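Local coordinates for Ketoacyl_synth_N domain-containing protein (Photorhabdus luminescens subsp. laumondii, PDB 6SMO), which probably takes part in beta-ketoacyl synthase-type carbon chain elongation, working in complex with a separate polyketide ketosynthase chain, at residues N94-Y99 against V180-A185; I98-C103 against S152-T157; A223-E228 against S317-S322. One frame throughout, in Å; residues are numbered along the deposited sequence.

Interaction 1: N94-Y99 against V180-A185; sequences NRVGIY and VMLCGA
Strands 96-99 and 180-185 run as parallel neighbours: their axes approach to 4.5 Å and their directions differ by only 9°. The register is unbroken, with V96 beside V180, G97 beside M181, I98 beside L182 and Y99 beside C183. R95 O receives V180 N to start the ladder. G97 and Y99 then turn both backbone polar groups to the partner: G97 O takes L182 N at 3.0 Å, and Y99 N reaches L182 O at 3.0 Å from 48° above the carbonyl plane. The bonds G97 N to V180 O and G184 N to Y99 O are weak.

On one face V96 and V180 project alongside each other, and V96 CG1 also meets L182 CD2 at 4.1 Å. On the other face M181 bends at its second torsion (chi2 -69°), which carries SD over the bare backbone of G97, 3.5 Å from G97 CA. The thioether continues to the Y99 ring in an oblique Met-aromatic contact, SD lying 4.9 Å from the ring centroid and M181 CE 3.8 Å from Y99 CE1. Helix 161-175 packs on this face through A169 and A172, while helix 137-146 packs on I98.

Polar contact across the pair is thus confined to the backbone ladder and dispersion to the two faces; absence of a side chain at G97 gives the polarisable sulfur its place beside the ring.

Interaction 2: I98-C103 against S152-T157; sequences IYVGNC and SKTFST
K153 runs along the Y99 ring across a parallel strand pair of the ketoacyl synthase sheet, of the thiolase type, where the short strand 154-155 flanks strand 96-101 as the outer strand of this chain's sheet. K153 CB sits over one face of the Y99 ring, 4.3 Å from its centroid and 27° off the normal, a CH-pi contact; the K153 CG methylene follows on to Y99 OH. The other aromatic neighbour comes in differently: F155 CE1 meets Y99 CD2 at 3.8 Å, each of these atoms lying near the plane of the other ring, so the two rings touch by their rims and do not stack.

Backbone bonds fix these positions. V100 N gives a bond to K153 O at 3.0 Å, in the carbonyl plane, and V100 O receives F155 N; N102 N then reaches F155 O, with 169° at its hydrogen. At the start of the pair a side chain substitutes for a strand carbonyl, S152 OG accepting I98 N at 2.9 Å.

The polar ends are positioned from further out. Y99 OH bonds to Q151, and T154 OG1, beside V100 CB, bonds to Q139 of helix 137-146. The neighbouring PKS_KS chain supplies D196 for a salt bridge with K153 NZ, N293 for S152 OG and S188 for S156 OG; backbone bonds from T154 and S156 carry the pairing into that chain, as in ketosynthase dimers of this fold. N102 ND2 turns instead to S186 O in strand 180-187.

Past the last strand residue, S156 has OG beside its own backbone N (chi1 -62°), and from there the hydroxyl donates to N102 O at 2.7 Å, almost in line with that carbonyl.

Interaction 3: A223-E228 against S317-S322; sequences AFLVLE and SGVIDS
V319 extends CG1 anti to its own backbone N (chi1 176°), which lays this methyl between A223 and L225 on the strand: V319 CG1 is 3.8 Å from A223 CB and 4.0 Å from L225 CD1. L225 places CG beside its backbone N (chi1 -62°), and its two methyls diverge over the helix, CD1 crossing V319 at an angle while CD2 comes to 3.9 Å from S322 O. The small A223 fits against the first turn itself, its CB 3.7 Å from I320 CA and also touching I320 CB. Everything exchanged between the segments is van der Waals contact.

In the layered thiolase fold this is strand 218-229 with a helix laid on one of its faces. Helix 319-329 and helix 161-175 meet here, since I166 touches both L225 and V319; the pair probably belongs to the buried central helical layer of such folds. F224 directs its CB away from this helix, and its side chain packs on A76 and V77 of helix 68-84, evidence that the sheet is covered on both faces.

The start of the helix is organised by G318 at the N-cap, with a positive phi of 93°. G318 O receives two donors from S322: the helical bond from S322 N at 3.3 Å and a second from S322 OG at 3.0 Å, in the carbonyl plane. D321 OD1, three residues into the helix, accepts G318 N only weakly, at 3.4 Å.

Interactions 1 and 2 are strand pairs of one sheet; interaction 3 lays helix 319-329 on a third strand of it. Interactions 1 and 2 share I98 and Y99 and use the two edges of strand 96-101, their centres 11 Å apart; Y99 meets M181 in one and K153 and F155 in the other. Strand 180-187 pairs antiparallel with 218-229, M181 N approaching L227 O at 2.7 Å and C183 O approaching L225 N at 2.8 Å, both probable hydrogen bonds. The centre of interaction 3 is 12 Å from that of interaction 1 and 13 Å from that of interaction 2. The bound pentaoxododecanal, in a pocket formed by V129, A130, W133 and F134, lies about 10 Å from the side chain of T154.

Interaction 1: N94-Y99 against V180-A185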
# COMPACT_ATOMS: atom_id res chain seq x y z
N ASN C 94 6.16 5.86 18.79
CA ASN C 94 5.07 6.69 18.21
C ASN C 94 5.65 7.80 17.31
O ASN C 94 4.86 8.40 16.56
CB ASN C 94 4.18 7.31 19.29
CG ASN C 94 3.42 6.29 20.10
OD1 ASN C 94 3.47 5.09 19.82
ND2 ASN C 94 2.70 6.74 21.11
N ARG C 95 6.96 8.06 17.39
CA ARG C 95 7.65 9.15 16.65
C ARG C 95 8.63 8.58 15.61
O ARG C 95 9.57 9.31 15.24
CB ARG C 95 8.39 10.07 17.63
CG ARG C 95 7.51 10.67 18.72
CD ARG C 95 6.34 11.48 18.18
NE ARG C 95 6.75 12.55 17.28
CZ ARG C 95 5.92 13.34 16.60
NH1 ARG C 95 4.61 13.18 16.71
NH2 ARG C 95 6.40 14.28 15.81
N VAL C 96 8.42 7.34 15.15
CA VAL C 96 9.25 6.68 14.09
C VAL C 96 8.31 5.99 13.09
O VAL C 96 7.48 5.17 13.53
CB VAL C 96 10.26 5.68 14.68
CG1 VAL C 96 11.20 5.15 13.61
CG2 VAL C 96 11.06 6.28 15.84
N GLY C 97 8.46 6.32 11.80
CA GLY C 97 7.67 5.74 10.70
C GLY C 97 8.54 5.00 9.70
O GLY C 97 9.78 5.09 9.82
N ILE C 98 7.92 4.29 8.75
CA ILE C 98 8.60 3.48 7.70
C ILE C 98 7.94 3.79 6.35
O ILE C 98 6.75 3.47 6.20
CB ILE C 98 8.52 1.97 8.03
CG1 ILE C 98 9.05 1.65 9.43
CG2 ILE C 98 9.23 1.15 6.97
CD1 ILE C 98 8.46 0.40 10.03
N TYR C 99 8.70 4.36 5.41
CA TYR C 99 8.25 4.67 4.03
C TYR C 99 8.95 3.73 3.04
O TYR C 99 10.19 3.67 3.04
CB TYR C 99 8.48 6.15 3.69
CG TYR C 99 7.29 7.02 3.99
CD1 TYR C 99 6.92 7.30 5.30
CD2 TYR C 99 6.52 7.56 2.97
CE1 TYR C 99 5.82 8.10 5.58
CE2 TYR C 99 5.42 8.36 3.24
CZ TYR C 99 5.07 8.63 4.55
OH TYR C 99 3.99 9.41 4.83
N VAL C 180 11.96 10.53 13.35
CA VAL C 180 12.81 9.59 12.55
C VAL C 180 11.93 8.92 11.49
O VAL C 180 10.72 8.74 11.75
CB VAL C 180 13.50 8.55 13.44
CG1 VAL C 180 14.56 7.76 12.68
CG2 VAL C 180 14.11 9.18 14.69
N MET C 181 12.51 8.58 10.33
CA MET C 181 11.82 7.89 9.21
C MET C 181 12.79 6.93 8.52
O MET C 181 13.86 7.39 8.07
CB MET C 181 11.29 8.89 8.18
CG MET C 181 9.96 9.50 8.56
SD MET C 181 8.62 8.29 8.50
CE MET C 181 7.21 9.33 8.89
N LEU C 182 12.42 5.65 8.43
CA LEU C 182 13.13 4.61 7.63
C LEU C 182 12.53 4.59 6.22
O LEU C 182 11.63 3.75 5.97
CB LEU C 182 13.01 3.25 8.32
CG LEU C 182 13.96 3.00 9.49
CD1 LEU C 182 15.41 2.97 9.03
CD2 LEU C 182 13.77 4.03 10.59
N CYS C 183 12.99 5.49 5.35
CA CYS C 183 12.53 5.63 3.94
C CYS C 183 13.48 4.88 3.01
O CYS C 183 14.69 4.87 3.28
CB CYS C 183 12.44 7.10 3.53
SG CYS C 183 14.06 7.91 3.44
N GLY C 184 12.94 4.26 1.95
CA GLY C 184 13.72 3.52 0.95
C GLY C 184 12.84 2.69 0.03
O GLY C 184 11.63 3.00 -0.08
N ALA C 185 13.42 1.66 -0.59
CA ALA C 185 12.75 0.78 -1.58
C ALA C 185 13.44 -0.59 -1.62
O ALA C 185 14.56 -0.71 -1.09
CB ALA C 185 12.78 1.44 -2.94

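Interaction 2: I98-C103 against S152-T157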
# COMPACT_ATOMS: atom_id res chain seq x y z
N ILE C 98 7.92 4.29 8.75
CA ILE C 98 8.60 3.48 7.70
C ILE C 98 7.94 3.79 6.35
O ILE C 98 6.75 3.47 6.20
CB ILE C 98 8.52 1.97 8.03
CG1 ILE C 98 9.05 1.65 9.43
CG2 ILE C 98 9.23 1.15 6.97
CD1 ILE C 98 8.46 0.40 10.03
N TYR C 99 8.70 4.36 5.41
CA TYR C 99 8.25 4.67 4.03
C TYR C 99 8.95 3.73 3.04
O TYR C 99 10.19 3.67 3.04
CB TYR C 99 8.48 6.15 3.69
CG TYR C 99 7.29 7.02 3.99
CD1 TYR C 99 6.92 7.30 5.30
CD2 TYR C 99 6.52 7.56 2.97
CE1 TYR C 99 5.82 8.10 5.58
CE2 TYR C 99 5.42 8.36 3.24
CZ TYR C 99 5.07 8.63 4.55
OH TYR C 99 3.99 9.41 4.83
N VAL C 100 8.16 3.00 2.25
CA VAL C 100 8.70 1.97 1.31
C VAL C 100 8.20 2.21 -0.11
O VAL C 100 7.12 2.76 -0.27
CB VAL C 100 8.30 0.56 1.79
CG1 VAL C 100 9.03 -0.56 1.07
CG2 VAL C 100 8.44 0.39 3.28
N GLY C 101 9.03 1.85 -1.09
CA GLY C 101 8.72 1.85 -2.53
C GLY C 101 8.90 0.46 -3.12
O GLY C 101 10.02 -0.07 -3.03
N ASN C 102 7.83 -0.12 -3.67
CA ASN C 102 7.84 -1.49 -4.26
C ASN C 102 6.74 -1.59 -5.31
O ASN C 102 5.58 -1.27 -4.98
CB ASN C 102 7.69 -2.57 -3.19
CG ASN C 102 7.71 -3.97 -3.77
OD1 ASN C 102 6.71 -4.67 -3.73
ND2 ASN C 102 8.84 -4.37 -4.32
N CYS C 103 7.09 -2.06 -6.52
CA CYS C 103 6.21 -2.07 -7.72
C CYS C 103 5.70 -3.49 -8.01
O CYS C 103 4.48 -3.64 -8.20
CB CYS C 103 6.97 -1.53 -8.93
SG CYS C 103 7.59 0.16 -8.69
N SER C 152 3.17 5.40 8.34
CA SER C 152 3.98 4.48 7.50
C SER C 152 3.22 4.15 6.21
O SER C 152 2.12 3.56 6.31
CB SER C 152 4.33 3.23 8.26
OG SER C 152 5.20 3.54 9.35
N LYS C 153 3.80 4.46 5.05
CA LYS C 153 3.12 4.24 3.75
C LYS C 153 4.02 3.51 2.75
O LYS C 153 5.23 3.52 2.91
CB LYS C 153 2.74 5.58 3.11
CG LYS C 153 1.96 6.53 3.99
CD LYS C 153 0.63 5.95 4.36
CE LYS C 153 0.28 6.14 5.81
NZ LYS C 153 -0.39 4.94 6.33
N THR C 154 3.38 2.87 1.77
CA THR C 154 4.07 2.14 0.67
C THR C 154 3.55 2.70 -0.65
O THR C 154 2.34 2.89 -0.77
CB THR C 154 3.82 0.63 0.71
OG1 THR C 154 4.20 0.11 1.98
CG2 THR C 154 4.59 -0.11 -0.36
N PHE C 155 4.45 2.96 -1.59
CA PHE C 155 4.08 3.48 -2.93
C PHE C 155 4.43 2.41 -3.95
O PHE C 155 5.45 1.77 -3.78
CB PHE C 155 4.87 4.75 -3.24
CG PHE C 155 4.53 5.93 -2.38
CD1 PHE C 155 5.08 6.09 -1.13
CD2 PHE C 155 3.64 6.89 -2.83
CE1 PHE C 155 4.77 7.18 -0.34
CE2 PHE C 155 3.33 7.99 -2.05
CZ PHE C 155 3.89 8.13 -0.81
N SER C 156 3.58 2.23 -4.95
CA SER C 156 3.83 1.23 -6.02
C SER C 156 3.79 1.93 -7.38
O SER C 156 3.65 1.25 -8.38
CB SER C 156 2.84 0.11 -5.96
OG SER C 156 2.94 -0.58 -4.73
N THR C 157 3.94 3.26 -7.38
CA THR C 157 3.96 4.06 -8.63
C THR C 157 5.14 3.61 -9.48
O THR C 157 6.29 3.69 -8.99
CB THR C 157 4.03 5.57 -8.33
OG1 THR C 157 3.18 5.86 -7.22
CG2 THR C 157 3.63 6.41 -9.52

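Interaction 3: A223-E228 against S317-S322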
# COMPACT_ATOMS: atom_id res chain seq x y z
N ALA C 223 17.66 -0.53 -1.02
CA ALA C 223 18.37 0.69 -0.60
C ALA C 223 17.47 1.48 0.35
O ALA C 223 16.30 1.72 -0.02
CB ALA C 223 18.76 1.51 -1.80
N PHE C 224 17.98 1.85 1.53
CA PHE C 224 17.23 2.57 2.59
C PHE C 224 18.10 3.68 3.19
O PHE C 224 19.34 3.53 3.24
CB PHE C 224 16.74 1.60 3.67
CG PHE C 224 15.41 0.97 3.39
CD1 PHE C 224 15.31 -0.17 2.60
CD2 PHE C 224 14.24 1.52 3.89
CE1 PHE C 224 14.08 -0.75 2.34
CE2 PHE C 224 13.01 0.94 3.62
CZ PHE C 224 12.93 -0.19 2.84
N LEU C 225 17.45 4.77 3.61
CA LEU C 225 18.07 5.93 4.31
C LEU C 225 17.38 6.13 5.66
O LEU C 225 16.16 5.86 5.74
CB LEU C 225 17.92 7.18 3.43
CG LEU C 225 18.61 7.13 2.06
CD1 LEU C 225 17.66 6.60 1.00
CD2 LEU C 225 19.13 8.50 1.67
N VAL C 226 18.12 6.57 6.67
CA VAL C 226 17.58 7.01 7.99
C VAL C 226 17.47 8.54 7.97
O VAL C 226 18.44 9.21 8.37
CB VAL C 226 18.45 6.52 9.17
CG1 VAL C 226 17.88 6.95 10.51
CG2 VAL C 226 18.64 5.01 9.13
N LEU C 227 16.33 9.05 7.48
CA LEU C 227 15.96 10.49 7.56
C LEU C 227 15.48 10.79 8.98
O LEU C 227 14.72 9.97 9.53
CB LEU C 227 14.87 10.80 6.53
CG LEU C 227 15.35 11.35 5.19
CD1 LEU C 227 16.41 10.44 4.57
CD2 LEU C 227 14.18 11.54 4.23
N GLU C 228 15.93 11.91 9.56
CA GLU C 228 15.43 12.40 10.88
C GLU C 228 15.58 13.92 10.98
O GLU C 228 16.39 14.50 10.23
CB GLU C 228 16.15 11.68 12.03
CG GLU C 228 17.67 11.80 12.00
CD GLU C 228 18.35 11.21 13.22
OE1 GLU C 228 18.23 11.81 14.31
OE2 GLU C 228 18.98 10.15 13.09
N SER C 317 15.90 2.06 -7.98
CA SER C 317 16.59 3.08 -8.80
C SER C 317 16.17 4.47 -8.33
O SER C 317 14.98 4.72 -8.17
CB SER C 317 16.32 2.90 -10.25
OG SER C 317 16.96 1.74 -10.73
N GLY C 318 17.14 5.37 -8.18
CA GLY C 318 16.86 6.71 -7.63
C GLY C 318 17.09 6.76 -6.13
O GLY C 318 17.62 7.77 -5.65
N VAL C 319 16.69 5.69 -5.42
CA VAL C 319 16.89 5.53 -3.95
C VAL C 319 18.36 5.16 -3.69
O VAL C 319 18.98 5.81 -2.83
CB VAL C 319 15.92 4.49 -3.35
CG1 VAL C 319 16.18 4.26 -1.87
CG2 VAL C 319 14.47 4.87 -3.58
N ILE C 320 18.87 4.17 -4.42
CA ILE C 320 20.29 3.71 -4.29
C ILE C 320 21.22 4.86 -4.68
O ILE C 320 22.29 4.97 -4.10
CB ILE C 320 20.55 2.42 -5.08
CG1 ILE C 320 21.94 1.85 -4.80
CG2 ILE C 320 20.31 2.62 -6.57
CD1 ILE C 320 22.04 0.36 -4.98
N ASP C 321 20.78 5.69 -5.64
CA ASP C 321 21.51 6.91 -6.08
C ASP C 321 21.62 7.88 -4.90
O ASP C 321 22.72 8.43 -4.69
CB ASP C 321 20.84 7.56 -7.28
CG ASP C 321 20.80 6.69 -8.53
OD1 ASP C 321 20.51 5.48 -8.40
OD2 ASP C 321 21.07 7.22 -9.63
N SER C 322 20.52 8.08 -4.16
CA SER C 322 20.43 8.95 -2.96
C SER C 322 21.28 8.39 -1.82
O SER C 322 21.82 9.20 -1.04
CB SER C 322 18.99 9.13 -2.52
OG SER C 322 18.22 9.75 -3.54